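Long-range contacts in penicillin-binding protein PbpB (Mycobacterium tuberculosis, PDB 6KGU), which builds cross-linked peptidoglycan for the cell wall from lipid intermediates and is inactivated by beta-lactam antibiotics such as aztreonam: residues T476-Q481 with Y494-A499; V221-L226 with I511-D516; N271-A276 with G395-I400. All blocks are in the same frame, centred on the assembly; numbering follows the deposited sequence.

Interaction 1 of 3, residues T476-Q481 with Y494-A499. With AZR (2-({[(1Z)-1-(2-amino-1,3-thiazol-4-yl)-2-oxo-2-{[(2S,3S)-1-oxo-3-(sulfoamino)butan-2-yl]amino}ethylidene]amino}oxy)-2-methylpropanoic acid), chain B.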
loop_
_atom_site.group_PDB
_atom_site.type_symbol
_atom_site.label_atom_id
_atom_site.label_comp_id
_atom_site.label_asym_id
_atom_site.label_seq_id
_atom_site.Cartn_x
_atom_site.Cartn_y
_atom_site.Cartn_z
ATOM N N THR A 476 -2.660 -11.002 6.178
ATOM C CA THR A 476 -1.362 -10.850 6.824
ATOM C C THR A 476 -0.254 -11.363 5.917
ATOM O O THR A 476 -0.479 -12.236 5.073
ATOM C CB THR A 476 -1.324 -11.647 8.130
ATOM O OG1 THR A 476 -1.925 -12.930 7.900
ATOM C CG2 THR A 476 -2.068 -10.914 9.272
ATOM N N GLY A 477 0.952 -10.815 6.106
ATOM C CA GLY A 477 2.134 -11.356 5.462
ATOM C C GLY A 477 3.345 -11.377 6.380
ATOM O O GLY A 477 3.559 -10.442 7.160
ATOM N N THR A 478 4.140 -12.442 6.284
ATOM C CA THR A 478 5.385 -12.619 7.041
ATOM C C THR A 478 6.377 -13.251 6.067
ATOM O O THR A 478 6.347 -14.469 5.856
ATOM C CB THR A 478 5.190 -13.502 8.274
ATOM O OG1 THR A 478 4.086 -13.021 9.055
ATOM C CG2 THR A 478 6.464 -13.522 9.150
ATOM N N ALA A 479 7.241 -12.429 5.471
ATOM C CA ALA A 479 8.168 -12.871 4.439
ATOM C C ALA A 479 9.586 -12.850 4.992
ATOM O O ALA A 479 10.061 -11.810 5.473
ATOM C CB ALA A 479 8.064 -11.988 3.193
ATOM N N GLN A 480 10.251 -14.001 4.927
ATOM C CA GLN A 480 11.669 -14.096 5.244
ATOM C C GLN A 480 12.481 -13.162 4.348
ATOM O O GLN A 480 12.272 -13.120 3.135
ATOM C CB GLN A 480 12.120 -15.543 5.061
ATOM C CG GLN A 480 13.341 -15.895 5.808
ATOM C CD GLN A 480 13.126 -15.817 7.298
ATOM O OE1 GLN A 480 12.207 -16.444 7.831
ATOM N NE2 GLN A 480 13.971 -15.042 7.988
ATOM N N GLN A 481 13.396 -12.393 4.941
ATOM C CA GLN A 481 14.219 -11.476 4.158
ATOM C C GLN A 481 15.512 -12.148 3.702
ATOM O O GLN A 481 16.011 -13.081 4.338
ATOM C CB GLN A 481 14.560 -10.213 4.959
ATOM C CG GLN A 481 13.448 -9.155 4.960
ATOM C CD GLN A 481 13.848 -7.859 5.654
ATOM O OE1 GLN A 481 13.119 -7.324 6.494
ATOM N NE2 GLN A 481 14.995 -7.352 5.299
ATOM N N TYR A 494 12.232 -10.509 8.991
ATOM C CA TYR A 494 10.999 -10.538 8.203
ATOM C C TYR A 494 10.586 -9.174 7.674
ATOM O O TYR A 494 10.855 -8.137 8.285
ATOM C CB TYR A 494 9.825 -11.065 9.011
ATOM C CG TYR A 494 10.129 -12.315 9.770
ATOM C CD1 TYR A 494 9.867 -12.400 11.126
ATOM C CD2 TYR A 494 10.676 -13.414 9.130
ATOM C CE1 TYR A 494 10.148 -13.550 11.830
ATOM C CE2 TYR A 494 10.959 -14.560 9.816
ATOM C CZ TYR A 494 10.695 -14.624 11.166
ATOM O OH TYR A 494 10.983 -15.776 11.850
ATOM N N TRP A 495 9.918 -9.193 6.517
ATOM C CA TRP A 495 8.999 -8.133 6.137
ATOM C C TRP A 495 7.612 -8.551 6.593
ATOM O O TRP A 495 7.113 -9.598 6.167
ATOM C CB TRP A 495 8.958 -7.893 4.633
ATOM C CG TRP A 495 10.052 -7.093 4.102
ATOM C CD1 TRP A 495 10.413 -5.813 4.463
ATOM C CD2 TRP A 495 10.950 -7.493 3.077
ATOM N NE1 TRP A 495 11.502 -5.406 3.730
ATOM C CE2 TRP A 495 11.850 -6.416 2.865
ATOM C CE3 TRP A 495 11.089 -8.663 2.314
ATOM C CZ2 TRP A 495 12.870 -6.477 1.921
ATOM C CZ3 TRP A 495 12.103 -8.718 1.371
ATOM C CH2 TRP A 495 12.984 -7.631 1.185
ATOM N N ILE A 496 6.993 -7.724 7.431
ATOM C CA ILE A 496 5.619 -7.910 7.884
ATOM C C ILE A 496 4.723 -6.980 7.076
ATOM O O ILE A 496 5.002 -5.781 6.973
ATOM C CB ILE A 496 5.497 -7.614 9.388
ATOM C CG1 ILE A 496 6.501 -8.469 10.172
ATOM C CG2 ILE A 496 4.042 -7.741 9.869
ATOM C CD1 ILE A 496 6.497 -9.907 9.850
ATOM N N THR A 497 3.637 -7.522 6.532
ATOM C CA THR A 497 2.671 -6.758 5.755
ATOM C C THR A 497 1.266 -7.024 6.262
ATOM O O THR A 497 0.985 -8.072 6.847
ATOM C CB THR A 497 2.722 -7.118 4.266
ATOM O OG1 THR A 497 2.671 -8.542 4.113
ATOM C CG2 THR A 497 4.008 -6.576 3.633
ATOM N N PHE A 498 0.393 -6.042 6.057
ATOM C CA PHE A 498 -1.043 -6.240 6.164
ATOM C C PHE A 498 -1.687 -5.387 5.087
ATOM O O PHE A 498 -1.273 -4.246 4.863
ATOM C CB PHE A 498 -1.625 -5.857 7.553
ATOM C CG PHE A 498 -3.051 -6.371 7.780
ATOM C CD1 PHE A 498 -4.150 -5.668 7.304
ATOM C CD2 PHE A 498 -3.276 -7.577 8.431
ATOM C CE1 PHE A 498 -5.444 -6.142 7.494
ATOM C CE2 PHE A 498 -4.571 -8.066 8.609
ATOM C CZ PHE A 498 -5.655 -7.345 8.137
ATOM N N ALA A 499 -2.682 -5.942 4.409
ATOM C CA ALA A 499 -3.485 -5.160 3.480
ATOM C C ALA A 499 -4.933 -5.507 3.759
ATOM O O ALA A 499 -5.260 -6.686 3.906
ATOM C CB ALA A 499 -3.133 -5.453 2.019
HETATM C C7 AZR B . 3.074 -18.112 7.314
HETATM S S8 AZR B . 8.030 -15.636 0.897
HETATM O O9 AZR B . 3.297 -14.649 4.468
HETATM O O10 AZR B . 5.422 -18.836 4.060
HETATM O O11 AZR B . 7.229 -18.054 6.517
HETATM N N12 AZR B . 1.543 -16.362 6.459
HETATM N N13 AZR B . 4.929 -16.821 5.005
HETATM N N14 AZR B . 7.946 -17.443 5.445
HETATM N N15 AZR B . 9.010 -16.030 3.260
HETATM N N16 AZR B . 10.399 -14.772 1.839
HETATM S S17 AZR B . 0.995 -15.332 7.548
HETATM C C18 AZR B . 2.936 -16.843 6.491
HETATM C C19 AZR B . 3.479 -16.983 5.059
HETATM C C20 AZR B . 2.903 -15.772 4.280
HETATM C C21 AZR B . 5.765 -17.722 4.456
HETATM C C22 AZR B . 7.188 -17.287 4.426
HETATM C C23 AZR B . 8.000 -18.201 7.689
HETATM C C24 AZR B . 7.754 -16.624 3.223
HETATM C C25 AZR B . 7.088 -16.519 2.044
HETATM C C26 AZR B . 9.282 -15.462 2.104
HETATM C C27 AZR B . 8.214 -16.801 8.234
HETATM C C28 AZR B . 7.271 -19.078 8.692
HETATM C C29 AZR B . 9.330 -18.846 7.302
HETATM O O30 AZR B . 9.503 -19.453 6.268
HETATM O O31 AZR B . 10.239 -18.714 8.218
HETATM O O32 AZR B . 0.860 -16.017 8.780
HETATM O O33 AZR B . -0.462 -14.988 7.115
HETATM O O34 AZR B . 1.751 -14.138 7.441
#

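Interaction 2 of 3, residues V221-L226 with I511-D516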
loop_
_atom_site.group_PDB
_atom_site.type_symbol
_atom_site.label_atom_id
_atom_site.label_comp_id
_atom_site.label_asym_id
_atom_site.label_seq_id
_atom_site.Cartn_x
_atom_site.Cartn_y
_atom_site.Cartn_z
ATOM N N VAL A 221 8.674 1.687 8.981
ATOM C CA VAL A 221 7.256 1.364 8.830
ATOM C C VAL A 221 6.703 2.303 7.768
ATOM O O VAL A 221 7.117 3.460 7.676
ATOM C CB VAL A 221 6.473 1.507 10.168
ATOM C CG1 VAL A 221 4.918 1.279 9.998
ATOM C CG2 VAL A 221 6.996 0.528 11.206
ATOM N N SER A 222 5.768 1.813 6.965
ATOM C CA SER A 222 5.088 2.687 6.026
ATOM C C SER A 222 3.663 2.183 5.854
ATOM O O SER A 222 3.348 1.038 6.180
ATOM C CB SER A 222 5.829 2.753 4.689
ATOM O OG SER A 222 5.953 1.456 4.175
ATOM N N ALA A 223 2.798 3.069 5.366
ATOM C CA ALA A 223 1.377 2.784 5.246
ATOM C C ALA A 223 0.800 3.644 4.128
ATOM O O ALA A 223 1.231 4.784 3.905
ATOM C CB ALA A 223 0.606 3.038 6.564
ATOM N N VAL A 224 -0.182 3.085 3.433
ATOM C CA VAL A 224 -0.872 3.755 2.335
ATOM C C VAL A 224 -2.365 3.556 2.545
ATOM O O VAL A 224 -2.806 2.450 2.874
ATOM C CB VAL A 224 -0.439 3.193 0.960
ATOM C CG1 VAL A 224 -1.361 3.724 -0.172
ATOM C CG2 VAL A 224 1.057 3.520 0.680
ATOM N N VAL A 225 -3.137 4.622 2.374
ATOM C CA VAL A 225 -4.591 4.548 2.406
ATOM C C VAL A 225 -5.107 5.018 1.053
ATOM O O VAL A 225 -4.851 6.157 0.647
ATOM C CB VAL A 225 -5.195 5.397 3.535
ATOM C CG1 VAL A 225 -6.732 5.293 3.483
ATOM C CG2 VAL A 225 -4.651 4.949 4.921
ATOM N N LEU A 226 -5.852 4.156 0.372
ATOM C CA LEU A 226 -6.474 4.508 -0.891
ATOM C C LEU A 226 -7.982 4.617 -0.742
ATOM O O LEU A 226 -8.604 3.870 0.016
ATOM C CB LEU A 226 -6.164 3.470 -1.974
ATOM C CG LEU A 226 -4.707 3.196 -2.357
ATOM C CD1 LEU A 226 -4.662 2.156 -3.492
ATOM C CD2 LEU A 226 -4.002 4.479 -2.767
ATOM N N ILE A 511 -6.215 -0.170 2.914
ATOM C CA ILE A 511 -5.090 0.161 3.773
ATOM C C ILE A 511 -3.997 -0.879 3.578
ATOM O O ILE A 511 -4.248 -2.072 3.758
ATOM C CB ILE A 511 -5.512 0.227 5.249
ATOM C CG1 ILE A 511 -6.579 1.312 5.444
ATOM C CG2 ILE A 511 -4.255 0.489 6.125
ATOM C CD1 ILE A 511 -7.327 1.218 6.750
ATOM N N GLY A 512 -2.789 -0.425 3.238
ATOM C CA GLY A 512 -1.624 -1.304 3.141
ATOM C C GLY A 512 -0.524 -0.849 4.082
ATOM O O GLY A 512 -0.246 0.348 4.188
ATOM N N ILE A 513 0.107 -1.808 4.752
ATOM C CA ILE A 513 1.098 -1.536 5.799
ATOM C C ILE A 513 2.283 -2.473 5.591
ATOM O O ILE A 513 2.104 -3.640 5.234
ATOM C CB ILE A 513 0.510 -1.755 7.217
ATOM C CG1 ILE A 513 -0.621 -0.770 7.519
ATOM C CG2 ILE A 513 1.595 -1.646 8.327
ATOM C CD1 ILE A 513 -1.546 -1.289 8.606
ATOM N N MET A 514 3.495 -1.981 5.838
ATOM C CA MET A 514 4.657 -2.853 5.878
ATOM C C MET A 514 5.566 -2.431 7.024
ATOM O O MET A 514 5.752 -1.243 7.282
ATOM C CB MET A 514 5.429 -2.854 4.545
ATOM C CG MET A 514 6.593 -3.840 4.543
ATOM S SD MET A 514 8.123 -3.155 5.245
ATOM C CE MET A 514 8.714 -2.230 3.829
ATOM N N LEU A 515 6.098 -3.427 7.734
ATOM C CA LEU A 515 7.057 -3.248 8.824
ATOM C C LEU A 515 8.339 -3.985 8.480
ATOM O O LEU A 515 8.300 -5.177 8.162
ATOM C CB LEU A 515 6.538 -3.800 10.148
ATOM C CG LEU A 515 5.455 -2.979 10.848
ATOM C CD1 LEU A 515 4.176 -3.247 10.155
ATOM C CD2 LEU A 515 5.341 -3.357 12.320
ATOM N N ASP A 516 9.471 -3.294 8.579
ATOM C CA ASP A 516 10.766 -3.888 8.264
ATOM C C ASP A 516 11.327 -4.503 9.540
ATOM O O ASP A 516 11.841 -3.797 10.412
ATOM C CB ASP A 516 11.713 -2.849 7.674
ATOM C CG ASP A 516 13.085 -3.437 7.319
ATOM O OD1 ASP A 516 13.369 -4.602 7.681
ATOM O OD2 ASP A 516 13.888 -2.735 6.683
#

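Interaction 3 of 3, residues N271-A276 with G395-I400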
loop_
_atom_site.group_PDB
_atom_site.type_symbol
_atom_site.label_atom_id
_atom_site.label_comp_id
_atom_site.label_asym_id
_atom_site.label_seq_id
_atom_site.Cartn_x
_atom_site.Cartn_y
_atom_site.Cartn_z
ATOM N N ASN A 271 0.457 -11.644 -1.084
ATOM C CA ASN A 271 0.254 -11.950 -2.490
ATOM C C ASN A 271 -0.821 -13.005 -2.726
ATOM O O ASN A 271 -1.220 -13.200 -3.881
ATOM C CB ASN A 271 1.572 -12.411 -3.133
ATOM C CG ASN A 271 1.582 -12.160 -4.622
ATOM O OD1 ASN A 271 1.256 -11.061 -5.059
ATOM N ND2 ASN A 271 1.904 -13.181 -5.412
ATOM N N LYS A 272 -1.290 -13.694 -1.681
ATOM C CA LYS A 272 -2.240 -14.775 -1.889
ATOM C C LYS A 272 -3.570 -14.274 -2.431
ATOM O O LYS A 272 -4.352 -15.072 -2.957
ATOM C CB LYS A 272 -2.445 -15.563 -0.591
ATOM C CG LYS A 272 -1.198 -16.395 -0.200
ATOM C CD LYS A 272 -1.437 -17.247 1.042
ATOM C CE LYS A 272 -0.160 -17.943 1.514
ATOM N NZ LYS A 272 -0.399 -18.749 2.767
ATOM N N ILE A 273 -3.828 -12.967 -2.351
ATOM C CA ILE A 273 -5.004 -12.407 -3.012
ATOM C C ILE A 273 -5.060 -12.808 -4.486
ATOM O O ILE A 273 -6.149 -13.018 -5.039
ATOM C CB ILE A 273 -5.030 -10.874 -2.836
ATOM C CG1 ILE A 273 -6.369 -10.313 -3.315
ATOM C CG2 ILE A 273 -3.846 -10.209 -3.578
ATOM C CD1 ILE A 273 -6.490 -8.813 -3.143
ATOM N N VAL A 274 -3.902 -12.966 -5.139
ATOM C CA VAL A 274 -3.919 -13.309 -6.560
ATOM C C VAL A 274 -4.439 -14.727 -6.765
ATOM O O VAL A 274 -5.331 -14.956 -7.591
ATOM C CB VAL A 274 -2.533 -13.108 -7.194
ATOM C CG1 VAL A 274 -2.571 -13.462 -8.660
ATOM C CG2 VAL A 274 -2.081 -11.631 -7.025
ATOM N N ALA A 275 -3.889 -15.700 -6.020
ATOM C CA ALA A 275 -4.389 -17.072 -6.112
ATOM C C ALA A 275 -5.865 -17.150 -5.749
ATOM O O ALA A 275 -6.633 -17.882 -6.391
ATOM C CB ALA A 275 -3.577 -18.002 -5.208
ATOM N N ALA A 276 -6.274 -16.438 -4.690
ATOM C CA ALA A 276 -7.668 -16.491 -4.263
ATOM C C ALA A 276 -8.591 -15.989 -5.357
ATOM O O ALA A 276 -9.631 -16.597 -5.630
ATOM C CB ALA A 276 -7.870 -15.660 -2.994
ATOM N N GLY A 395 -2.659 -1.346 -4.151
ATOM C CA GLY A 395 -3.462 -1.225 -5.358
ATOM C C GLY A 395 -4.126 -2.532 -5.753
ATOM O O GLY A 395 -5.233 -2.527 -6.308
ATOM N N MET A 396 -3.480 -3.664 -5.449
ATOM C CA MET A 396 -4.090 -4.975 -5.678
ATOM C C MET A 396 -5.393 -5.111 -4.919
ATOM O O MET A 396 -6.395 -5.597 -5.458
ATOM C CB MET A 396 -3.140 -6.093 -5.244
ATOM C CG MET A 396 -2.011 -6.376 -6.198
ATOM S SD MET A 396 -1.547 -8.112 -6.144
ATOM C CE MET A 396 -0.766 -8.264 -4.537
ATOM N N TYR A 397 -5.382 -4.737 -3.638
ATOM C CA TYR A 397 -6.579 -4.882 -2.821
ATOM C C TYR A 397 -7.631 -3.851 -3.213
ATOM O O TYR A 397 -8.832 -4.089 -3.037
ATOM C CB TYR A 397 -6.200 -4.797 -1.334
ATOM C CG TYR A 397 -5.555 -6.087 -0.867
ATOM C CD1 TYR A 397 -4.290 -6.456 -1.321
ATOM C CD2 TYR A 397 -6.227 -6.963 -0.008
ATOM C CE1 TYR A 397 -3.692 -7.663 -0.920
ATOM C CE2 TYR A 397 -5.647 -8.168 0.389
ATOM C CZ TYR A 397 -4.378 -8.509 -0.075
ATOM O OH TYR A 397 -3.782 -9.690 0.315
ATOM N N GLN A 398 -7.198 -2.726 -3.791
ATOM C CA GLN A 398 -8.149 -1.753 -4.324
ATOM C C GLN A 398 -8.978 -2.351 -5.453
ATOM O O GLN A 398 -10.178 -2.055 -5.578
ATOM C CB GLN A 398 -7.407 -0.501 -4.803
ATOM C CG GLN A 398 -8.332 0.602 -5.300
ATOM C CD GLN A 398 -8.742 0.401 -6.728
ATOM O OE1 GLN A 398 -8.035 -0.255 -7.502
ATOM N NE2 GLN A 398 -9.898 0.935 -7.088
ATOM N N ALA A 399 -8.355 -3.185 -6.297
ATOM C CA ALA A 399 -9.090 -3.822 -7.388
ATOM C C ALA A 399 -10.246 -4.650 -6.847
ATOM O O ALA A 399 -11.364 -4.620 -7.380
ATOM C CB ALA A 399 -8.152 -4.717 -8.209
ATOM N N ILE A 400 -9.975 -5.419 -5.791
ATOM C CA ILE A 400 -10.986 -6.273 -5.189
ATOM C C ILE A 400 -12.008 -5.433 -4.436
ATOM O O ILE A 400 -13.207 -5.738 -4.430
ATOM C CB ILE A 400 -10.280 -7.295 -4.274
ATOM C CG1 ILE A 400 -9.491 -8.301 -5.124
ATOM C CG2 ILE A 400 -11.273 -7.972 -3.325
ATOM C CD1 ILE A 400 -10.384 -9.111 -6.087
#

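Interaction 1 of 3, residues T476-Q481 with Y494-A499
Tyr494 turns one face of its ring to Thr478, whose methyl CG2 stands 4.2 Å from the ring centroid and 21° off the ring normal, a CH-pi contact displaced toward the rim. The edge of the same ring, at CE2, faces the side-chain amide of Gln480, whose plane is steeply inclined to the ring. Thr478 CG2 lies anti to the backbone N, which sends the methyl to Tyr494 and to Ile496 CD1, 3.7 Å away, with the Thr478 and Ile496 side chains running side by side. Farther along this face, Thr476 CG2 meets the edge of the Phe498 ring at CD2. Trp495, on the face of Ala479, receives Gln481 over its ring: CG sits 3.6 Å from the centroid of the six-membered ring in a CH-pi contact, and the amide stacks 13° from the indole plane.

These pairs ride on antiparallel neighbours in the central sheet of the transpeptidase domain, where segment 476-481 continues from Lys475 in what fits the KTG motif of this family, on the strand that lines the active-site cleft. Gly477 and Thr497, like Ala479 and Trp495, exchange two backbone hydrogen bonds; the straightest runs from Ala479 N to Trp495 O at 174°.

The opened aztreonam lies along 476-481 as if it were a further strand. Thr478 N donates to AZR O9 over 3.0 Å, AZR N13 returns a bond of 2.9 Å to Thr478 O, and the aminothiazole N16 donates to Gln480 O. At the sulfonate, Thr476 OG1 reaches AZR O33 at 2.6 Å and Thr478 OG1 binds O34; Thr476 OG1 is also hydrogen-bonded to Thr461 OG1. Behind Gly477, Thr497 OG1 comes within 3.2 Å of Gly477 CA.

Interaction 2 of 3, residues V221-L226 with I511-D516
Val221 stands beside Leu515 on one face of the paired strands, their side chains alongside each other. From Val221 CB, which lies 4.1 Å from Met514 O, the branches part. CG1, anti to the backbone N (chi1 175°), comes 3.8 Å from Met514 O. CG2, beside the backbone N, meets Leu515 CG at 3.8 Å, an apolar branch-to-branch contact. Two more pairs repeat the theme on this face: Ala223 CB against Ile513 CG1, and Val225 CG2 against Ile511 CG1, each at 4.1 Å. Helices 199-216 and 531-544 cover these side chains, with Val209 reaching both Val221 and Ala223 and Phe534 touching Ile511.

Between the apolar pairs, Ser222 with Met514 and Val224 with Gly512 form doubly hydrogen-bonded pairs; the shortest bond joins Val224 N to Gly512 O over 2.8 Å at 157°. Ala223 CA also approaches Gly512 O at 3.1 Å, a CA-H...O contact. On the reverse face, Ser222 and Val224 pack against Leu390 of helix 390-401.

The strands are antiparallel, their directions 173° apart, and 284 residues separate the segments. Such a junction of an early strand with the last one, inside a five-stranded antiparallel core layered between helices, is characteristic of the penicillin-binding transpeptidase fold shared with serine beta-lactamases.

Interaction 3 of 3, residues N271-A276 with G395-I400
The helix carrying what fits the SxxK motif of this family, with Ser269 as the probable acyl-ester nucleophile and Lys272 as its lysine, packs here against the buried helix 390-401. Ile273, one residue past that lysine, inserts between Tyr397, Met396 and Ile400. Its CD1 lies over the centre of the Tyr397 ring, 3.4 Å from the centroid and only 2° off the normal, a nearly perpendicular CH-pi contact. The extended side chain explains this reach: CG1 is anti to the backbone N (chi1 -170°) and CD1 continues the zigzag. CD1 also meets Ile400 CG1 at 3.6 Å, the two isoleucines lying antiparallel alongside each other. Nearer the backbone, Ile273 CB is 3.6 Å from Tyr397 OH, while CG2 rests on Met396 CE at 3.8 Å.

Met396, bent at chi2 and chi3, touches three residues. Besides Ile273, Val274 CG2 comes to its SD at 3.7 Å, the two side chains crossing nearly perpendicularly, and Asn271 OD1 lies 3.5 Å from CE. The short segment axes are 10.8 Å apart at closest approach and 29° apart in direction, a spacing bridged by these long side chains.

The polar groups nearby find their partners beyond the two segments. Tyr397 OH is hydrogen-bonded to Val270 O and Asn271 ND2 to Leu380 O, whereas Lys272 points away from this interface to Ser324 OG and Asn326 OD1 on the catalytic side. Asn271 OD1 is buried against the methionine methyl with no polar partner in the model. The interface is therefore held by dispersion and CH-pi contact, and the bond from Tyr397 OH to Val270 O probably restrains the ring whose face receives Ile273 CD1, beside the active-site helix.

How the interactions relate
All three contacts are buried within the transpeptidase domain, but interaction 1 faces the bound inhibitor, whereas interaction 2 lies deeper, its centre about 5 Å from the centre of the chain, against 13 Å and 12 Å for interactions 1 and 3. Interactions 1 and 2 share one sheet: strands 493-502 and 509-516 are neighbours, joined by probable backbone bonds from Leu515 N to Ile496 O and from Ile513 N to Phe498 O. Both rest on paired backbone bonds, interaction 1 adding aromatic faces and polar ligand contacts where interaction 2 adds aliphatic packing. Interaction 3 is helix packing through side chains alone. Its helix 390-401 ties the set together, Tyr397 touching Ala499 and Gly395 and Gln398 touching Leu226.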